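Local atomic coordinates of integron cassette protein Vpc_cass2 (Vibrio paracholerae, PDB entry 3JRT), a protein that is of unknown function but folds into an all-helical domain and pairs with a second copy of itself. Residues E175-V178 and G179-L183; I163-D166 and N167-T170; E32-L35 and S36-G40; K136-P140 and A141-E145. One frame throughout, in Å; residues are numbered along the deposited sequence.

Overall arrangement
Interactions 1, 2 and 3 each lie across the chain's centre from interaction 4. Interaction 2, a loop turn after helix 157-163, leads along the chain to interaction 1, the start of helix 177-188; their centres lie 9 Å apart, and V178 N lies 3.0 Å from I163 O in a probable hydrogen bond. Interaction 1 also packs on interaction 3, within helix 27-53, where I181 CG2 comes 3.5 Å from I39 CG1. Interaction 4, the start of helix 140-151, has its centre about 29 Å from that of interaction 3, with no contact inside the chain. Both nevertheless face the second subunit, so they meet across the dimer interface.

Interaction 1: E175-V178 and G179-L183; sequences ESLV and GVIEL
S176 caps the first turn of helix 177-188. Its OG accepts from the backbone N of G179 at 3.1 Å with an N-H...O angle of 153°, and the short side chain of serine suits this N-cap position. The hydroxyl gets there by sitting between its own backbone N and carbonyl carbon (chi1 79°). The CA of G179 lies 3.7 Å from S176 OG, and glycine leaves the hydroxyl room.

The regular helical ladder starts at once. V180 N donates to S176 O at 2.9 Å, and I181 N and E182 N continue the pattern to L177 O and V178 O. V180 also sets a methyl beside the first of these carbonyls, CG2 lying 3.5 Å from S176 O.

Apolar contact follows the same four-residue spacing: L177 CG meets I181 CD1 at 4.0 Å, the two branched chains meeting at a slant. The carboxylate of E182 belongs to another system, a salt bridge with K173.

Among the neighbouring helices, the turn is largely buried. V178 and I181 press on helix 27-53, L177 and V180 on Y110 of helix 104-116, and V180 and I181 on Y85 of helix 64-91.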
# COMPACT_ATOMS: atom_id res chain seq x y z
N GLU A 175 6.43 -4.89 -23.85
CA GLU A 175 5.29 -4.00 -23.96
C GLU A 175 4.61 -3.71 -22.62
O GLU A 175 3.57 -3.04 -22.60
CB GLU A 175 4.30 -4.54 -24.99
CG GLU A 175 4.92 -4.76 -26.36
CD GLU A 175 4.21 -4.00 -27.47
OE1 GLU A 175 3.10 -3.49 -27.23
OE2 GLU A 175 4.78 -3.92 -28.58
N SER A 176 5.18 -4.21 -21.53
CA SER A 176 4.66 -3.89 -20.20
C SER A 176 5.76 -3.84 -19.15
O SER A 176 6.77 -4.52 -19.26
CB SER A 176 3.55 -4.87 -19.78
OG SER A 176 4.08 -6.10 -19.33
N LEU A 177 5.54 -3.01 -18.14
CA LEU A 177 6.47 -2.87 -17.03
C LEU A 177 6.79 -4.21 -16.39
O LEU A 177 7.95 -4.53 -16.17
CB LEU A 177 5.86 -1.95 -15.97
CG LEU A 177 6.76 -1.59 -14.80
CD1 LEU A 177 8.13 -1.20 -15.32
CD2 LEU A 177 6.15 -0.45 -13.98
N VAL A 178 5.78 -5.00 -16.13
CA VAL A 178 5.97 -6.25 -15.47
C VAL A 178 6.71 -7.24 -16.36
O VAL A 178 7.52 -7.98 -15.89
CB VAL A 178 4.64 -6.83 -15.00
CG1 VAL A 178 4.71 -8.27 -14.88
CG2 VAL A 178 4.26 -6.26 -13.71
N GLY A 179 6.45 -7.22 -17.65
CA GLY A 179 7.16 -8.08 -18.59
C GLY A 179 8.63 -7.72 -18.65
O GLY A 179 9.49 -8.60 -18.69
N VAL A 180 8.91 -6.43 -18.63
CA VAL A 180 10.28 -5.94 -18.64
C VAL A 180 10.97 -6.33 -17.34
O VAL A 180 12.14 -6.70 -17.34
CB VAL A 180 10.34 -4.42 -18.86
CG1 VAL A 180 11.68 -3.86 -18.46
CG2 VAL A 180 10.04 -4.08 -20.32
N ILE A 181 10.25 -6.26 -16.24
CA ILE A 181 10.86 -6.55 -14.96
C ILE A 181 11.14 -8.04 -14.89
O ILE A 181 12.12 -8.45 -14.28
CB ILE A 181 9.99 -6.10 -13.77
CG1 ILE A 181 9.98 -4.57 -13.67
CG2 ILE A 181 10.51 -6.72 -12.46
CD1 ILE A 181 9.06 -4.05 -12.62
N GLU A 182 10.29 -8.83 -15.55
CA GLU A 182 10.49 -10.27 -15.68
C GLU A 182 11.66 -10.60 -16.61
O GLU A 182 12.38 -11.58 -16.39
CB GLU A 182 9.20 -10.91 -16.18
CG GLU A 182 9.24 -12.42 -16.26
CD GLU A 182 7.86 -13.04 -16.38
OE1 GLU A 182 6.88 -12.28 -16.43
OE2 GLU A 182 7.77 -14.29 -16.42
N LEU A 183 11.85 -9.78 -17.64
CA LEU A 183 12.99 -9.93 -18.55
C LEU A 183 14.29 -9.85 -17.77
O LEU A 183 15.24 -10.60 -18.04
CB LEU A 183 12.97 -8.81 -19.59
CG LEU A 183 12.92 -9.22 -21.06
CD1 LEU A 183 11.80 -10.21 -21.30
CD2 LEU A 183 12.76 -7.98 -21.93

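Interaction 2: I163-D166 and N167-T170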
# COMPACT_ATOMS: atom_id res chain seq x y z
N ILE A 163 1.17 -1.52 -17.21
CA ILE A 163 1.77 -2.14 -16.04
C ILE A 163 1.78 -3.65 -16.22
O ILE A 163 2.82 -4.29 -16.18
CB ILE A 163 0.97 -1.85 -14.76
CG1 ILE A 163 0.96 -0.35 -14.43
CG2 ILE A 163 1.56 -2.65 -13.59
CD1 ILE A 163 2.32 0.19 -14.07
N CYS A 164 0.59 -4.20 -16.42
CA CYS A 164 0.43 -5.63 -16.50
C CYS A 164 -0.86 -6.00 -17.22
O CYS A 164 -1.93 -5.93 -16.62
CB CYS A 164 0.39 -6.21 -15.09
SG CYS A 164 0.44 -8.02 -15.02
N PRO A 165 -0.75 -6.42 -18.49
CA PRO A 165 -1.89 -6.82 -19.34
C PRO A 165 -2.42 -8.18 -18.92
O PRO A 165 -1.69 -8.94 -18.29
CB PRO A 165 -1.26 -6.94 -20.73
CG PRO A 165 0.27 -6.78 -20.55
CD PRO A 165 0.54 -6.80 -19.09
N ASP A 166 -3.66 -8.50 -19.26
CA ASP A 166 -4.21 -9.83 -18.98
C ASP A 166 -3.48 -10.89 -19.80
O ASP A 166 -3.03 -10.62 -20.92
CB ASP A 166 -5.70 -9.89 -19.31
CG ASP A 166 -6.54 -9.08 -18.34
OD1 ASP A 166 -6.03 -8.74 -17.25
OD2 ASP A 166 -7.71 -8.78 -18.66
N ASN A 167 -3.37 -12.09 -19.25
CA ASN A 167 -2.67 -13.17 -19.94
C ASN A 167 -1.32 -12.67 -20.45
O ASN A 167 -1.01 -12.78 -21.64
CB ASN A 167 -3.52 -13.71 -21.09
CG ASN A 167 -4.89 -14.20 -20.62
OD1 ASN A 167 -4.99 -15.01 -19.70
ND2 ASN A 167 -5.94 -13.70 -21.27
N ILE A 168 -0.53 -12.12 -19.54
CA ILE A 168 0.77 -11.56 -19.87
C ILE A 168 1.66 -12.59 -20.56
O ILE A 168 2.68 -12.24 -21.15
CB ILE A 168 1.49 -11.03 -18.61
CG1 ILE A 168 2.58 -10.02 -18.99
CG2 ILE A 168 2.08 -12.19 -17.79
CD1 ILE A 168 3.22 -9.36 -17.79
N SER A 169 1.26 -13.85 -20.48
CA SER A 169 1.99 -14.94 -21.12
C SER A 169 2.13 -14.66 -22.61
O SER A 169 3.23 -14.45 -23.12
CB SER A 169 1.26 -16.27 -20.90
OG SER A 169 1.03 -16.49 -19.52
N THR A 170 1.00 -14.65 -23.31
CA THR A 170 0.97 -14.31 -24.73
C THR A 170 1.05 -12.80 -24.92
O THR A 170 0.06 -12.16 -25.27
CB THR A 170 -0.31 -14.83 -25.40
OG1 THR A 170 -1.45 -14.38 -24.66
CG2 THR A 170 -0.31 -16.35 -25.44
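The pyrrolidine ring of P165 meets I168 at its CD corner. CG1 of I168 stands off one side of the ring's mean plane there, 3.8 Å from CD, while S176 OG, at the N-cap of helix 177-188, approaches the same corner nearer the ring plane. This is a reverse (beta) turn of non-standard angles with D166 and N167 at its corners, in the loop between helices 157-163 and 177-188. It is an open turn: P165 O and I168 N remain 3.6 Å apart without a hydrogen bond.

N167 takes the left-handed backbone region (phi 48°, psi 54°), which asparagine tolerates better than most residues. Proline suits the exit from the helix because it has no N-H to give to the helical ladder and disfavours helical angles in the residue before it, C164, which is extended. D166 turns its carboxylate outward to a salt bridge with K50 of helix 27-53.

I168 reaches back over the turn because its CG1 is anti to the backbone N (chi1 -160°) and CD1 extends beyond it. That apolar arm packs toward V178 of helix 177-188, and its terminal CD1 sits 3.9 Å from P165 CD and 4.1 Å from C164 SG.

Interaction 3: E32-L35 and S36-G40; sequences EEIL and SGLIG
E32 and S36, one helical turn apart, are joined through both backbone and side chain. S36 N donates to E32 O at 3.0 Å with an N-H...O angle of 158°. S36 OG adds a choice of partners, lying 2.9 Å from E32 OE2 and 3.1 Å from E32 O; its single proton can serve either, and the structure does not settle which. Serine suits the place because its hydroxyl is short enough to fold back on the preceding turn, with OG beside its own backbone N. Glutamate is long enough to meet it: a bend at chi2 (-82°) swings the carboxylate over toward the serine.

The remaining ladder is regular. G37 N donates to E33 O, L38 N approaches I34 O at 2.8 Å, and I39 N donates to L35 O.

Further out, I34 and L38 run alongside each other in the same direction, with CG2 of the isoleucine 4.2 Å from CD1 of the leucine. L38 CG lies beside I34 O at 3.3 Å. L35 and I39 touch I181 of helix 177-188; I34 and L35 touch L88, and L38 touches N81 and K84, of helix 64-91, so L35 is shared by both. E33 points away from the ladder, and its OE1 is hydrogen-bonded to Y137 OH of the second subunit.

L35, L38 and I39 turn to the other helices, while I34 also reaches Y137 of the second subunit; this is a mainly amphipathic long helix of an all-helical fold.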
# COMPACT_ATOMS: atom_id res chain seq x y z
N GLU A 32 17.53 -9.98 -7.30
CA GLU A 32 16.54 -10.99 -7.68
C GLU A 32 15.30 -10.88 -6.79
O GLU A 32 14.18 -10.98 -7.28
CB GLU A 32 17.12 -12.41 -7.60
CG GLU A 32 16.23 -13.49 -8.23
CD GLU A 32 15.12 -13.99 -7.31
OE1 GLU A 32 15.23 -13.82 -6.08
OE2 GLU A 32 14.13 -14.56 -7.82
N GLU A 33 15.52 -10.70 -5.49
CA GLU A 33 14.43 -10.58 -4.53
C GLU A 33 13.49 -9.43 -4.87
O GLU A 33 12.29 -9.61 -4.99
CB GLU A 33 14.97 -10.37 -3.13
CG GLU A 33 15.48 -11.64 -2.50
CD GLU A 33 15.97 -11.45 -1.08
OE1 GLU A 33 16.23 -10.29 -0.68
OE2 GLU A 33 16.10 -12.47 -0.37
N ILE A 34 14.07 -8.25 -5.00
CA ILE A 34 13.32 -7.05 -5.25
C ILE A 34 12.57 -7.13 -6.58
O ILE A 34 11.38 -6.81 -6.65
CB ILE A 34 14.25 -5.85 -5.23
CG1 ILE A 34 14.77 -5.64 -3.80
CG2 ILE A 34 13.52 -4.61 -5.72
CD1 ILE A 34 15.90 -4.62 -3.70
N LEU A 35 13.25 -7.61 -7.62
CA LEU A 35 12.61 -7.77 -8.91
C LEU A 35 11.39 -8.66 -8.79
O LEU A 35 10.33 -8.35 -9.32
CB LEU A 35 13.58 -8.33 -9.96
CG LEU A 35 14.70 -7.40 -10.43
CD1 LEU A 35 15.67 -8.15 -11.33
CD2 LEU A 35 14.15 -6.17 -11.15
N SER A 36 11.56 -9.78 -8.10
CA SER A 36 10.49 -10.75 -7.92
C SER A 36 9.32 -10.15 -7.18
O SER A 36 8.17 -10.38 -7.52
CB SER A 36 10.99 -12.02 -7.21
OG SER A 36 11.80 -12.80 -8.08
N GLY A 37 9.63 -9.38 -6.14
CA GLY A 37 8.60 -8.70 -5.39
C GLY A 37 7.84 -7.71 -6.26
O GLY A 37 6.62 -7.64 -6.20
N LEU A 38 8.57 -6.95 -7.07
CA LEU A 38 7.97 -5.98 -7.99
C LEU A 38 6.98 -6.64 -8.93
O LEU A 38 5.89 -6.13 -9.12
CB LEU A 38 9.04 -5.27 -8.81
CG LEU A 38 9.90 -4.24 -8.08
CD1 LEU A 38 11.05 -3.74 -8.96
CD2 LEU A 38 9.00 -3.11 -7.65
N ILE A 39 7.38 -7.76 -9.53
CA ILE A 39 6.52 -8.50 -10.45
C ILE A 39 5.20 -8.88 -9.77
O ILE A 39 4.12 -8.69 -10.31
CB ILE A 39 7.20 -9.77 -10.99
CG1 ILE A 39 8.30 -9.42 -11.99
CG2 ILE A 39 6.20 -10.74 -11.63
CD1 ILE A 39 9.31 -10.56 -12.20
N GLY A 40 5.31 -9.42 -8.56
CA GLY A 40 4.13 -9.90 -7.85
C GLY A 40 3.24 -8.79 -7.34
O GLY A 40 2.02 -8.90 -7.43

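Interaction 4: K136-P140 and A141-E145; sequences KYLKP and AEVQE
E142 reaches back to hold the backbone of K139 at the start of helix 140-151. Its OE2 accepts from K139 N at 2.9 Å and an N-H...O angle of 158°, using the anti lone pair, the one away from OE1. This is the backbone half of a capping box, with K139 at the N-cap and glutamate three residues on; a negative charge near a helix start should also be favourable to the helix dipole. The ammonium of K139 takes no part, NZ lying 6.1 Å from OE2.

Beside the cap, L138 CB meets V143 CG2 at 3.7 Å. Joining the residue before the N-cap to the fourth inside the helix, this is a hydrophobic staple, fitting leucine and valine. V143 N donates to K139 O at 2.8 Å and closes the first turn, where P140 fits well because a first-turn residue needs no N-H for the ladder.

Outside this shell, L138 and V143 both lean on H126 of helix 118-128, and the ring of Y137 meets the same histidine with the planes about 60° apart. K139 and P140 face E33 of the second subunit, placing the cap at the dimer interface.

P140 O receives two donors, Q144 N at 3.1 Å and a water. Q144, bent at chi2 (-46°), carries NE2 back to that water, which accepts from it at 2.8 Å.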
# COMPACT_ATOMS: atom_id res chain seq x y z
N LYS A 136 4.61 17.16 1.55
CA LYS A 136 4.24 16.19 0.51
C LYS A 136 2.74 15.90 0.50
O LYS A 136 2.27 15.11 -0.32
CB LYS A 136 4.96 14.87 0.76
CG LYS A 136 6.42 14.98 1.15
CD LYS A 136 6.94 13.61 1.58
CE LYS A 136 8.45 13.57 1.68
NZ LYS A 136 8.93 12.17 1.86
N TYR A 137 2.01 16.51 1.41
CA TYR A 137 0.62 16.16 1.64
C TYR A 137 -0.31 16.58 0.49
O TYR A 137 -0.30 17.73 0.06
CB TYR A 137 0.15 16.80 2.94
CG TYR A 137 -1.26 16.45 3.36
CD1 TYR A 137 -1.54 15.20 3.91
CD2 TYR A 137 -2.30 17.36 3.23
CE1 TYR A 137 -2.82 14.87 4.32
CE2 TYR A 137 -3.58 17.04 3.63
CZ TYR A 137 -3.84 15.79 4.17
OH TYR A 137 -5.12 15.45 4.57
N LEU A 138 -1.11 15.64 0.01
CA LEU A 138 -2.17 15.98 -0.94
C LEU A 138 -3.53 15.88 -0.27
O LEU A 138 -3.87 14.86 0.32
CB LEU A 138 -2.15 15.05 -2.16
CG LEU A 138 -0.86 14.99 -2.98
CD1 LEU A 138 -0.91 13.79 -3.92
CD2 LEU A 138 -0.66 16.28 -3.76
N LYS A 139 -4.33 16.94 -0.36
CA LYS A 139 -5.71 16.84 0.09
C LYS A 139 -6.43 15.79 -0.73
O LYS A 139 -5.98 15.44 -1.82
CB LYS A 139 -6.42 18.19 -0.04
CG LYS A 139 -5.86 19.28 0.86
CD LYS A 139 -6.64 20.59 0.70
CE LYS A 139 -6.14 21.65 1.68
NZ LYS A 139 -6.80 22.98 1.50
N PRO A 140 -7.55 15.28 -0.21
CA PRO A 140 -8.35 14.26 -0.90
C PRO A 140 -8.71 14.61 -2.35
O PRO A 140 -8.56 13.74 -3.21
CB PRO A 140 -9.60 14.16 -0.03
CG PRO A 140 -9.09 14.45 1.34
CD PRO A 140 -8.06 15.53 1.15
N ALA A 141 -9.17 15.84 -2.61
CA ALA A 141 -9.52 16.24 -3.97
C ALA A 141 -8.26 16.25 -4.84
O ALA A 141 -8.30 15.88 -6.01
CB ALA A 141 -10.22 17.61 -3.99
N GLU A 142 -7.15 16.67 -4.26
CA GLU A 142 -5.86 16.61 -4.94
C GLU A 142 -5.40 15.18 -5.26
O GLU A 142 -4.89 14.92 -6.34
CB GLU A 142 -4.80 17.33 -4.12
CG GLU A 142 -5.12 18.80 -3.88
CD GLU A 142 -4.01 19.53 -3.17
OE1 GLU A 142 -3.47 20.48 -3.77
OE2 GLU A 142 -3.65 19.15 -2.04
N VAL A 143 -5.58 14.26 -4.32
CA VAL A 143 -5.28 12.86 -4.62
C VAL A 143 -6.08 12.38 -5.82
O VAL A 143 -5.54 11.74 -6.73
CB VAL A 143 -5.55 11.94 -3.41
CG1 VAL A 143 -5.63 10.45 -3.87
CG2 VAL A 143 -4.46 12.12 -2.36
N GLN A 144 -7.38 12.68 -5.82
CA GLN A 144 -8.25 12.36 -6.95
C GLN A 144 -7.75 12.94 -8.28
O GLN A 144 -7.72 12.25 -9.29
CB GLN A 144 -9.69 12.80 -6.66
CG GLN A 144 -10.31 12.01 -5.49
CD GLN A 144 -10.06 10.50 -5.61
OE1 GLN A 144 -10.26 9.92 -6.68
NE2 GLN A 144 -9.63 9.86 -4.51
N GLU A 145 -7.36 14.21 -8.27
CA GLU A 145 -6.80 14.82 -9.47
C GLU A 145 -5.54 14.09 -9.92
O GLU A 145 -5.38 13.80 -11.10
CB GLU A 145 -6.48 16.29 -9.24
CG GLU A 145 -7.69 17.20 -9.27
CD GLU A 145 -7.31 18.64 -9.51
OE1 GLU A 145 -6.13 19.00 -9.27
OE2 GLU A 145 -8.19 19.41 -9.94
O HOH W 1 -8.70 10.92 -2.11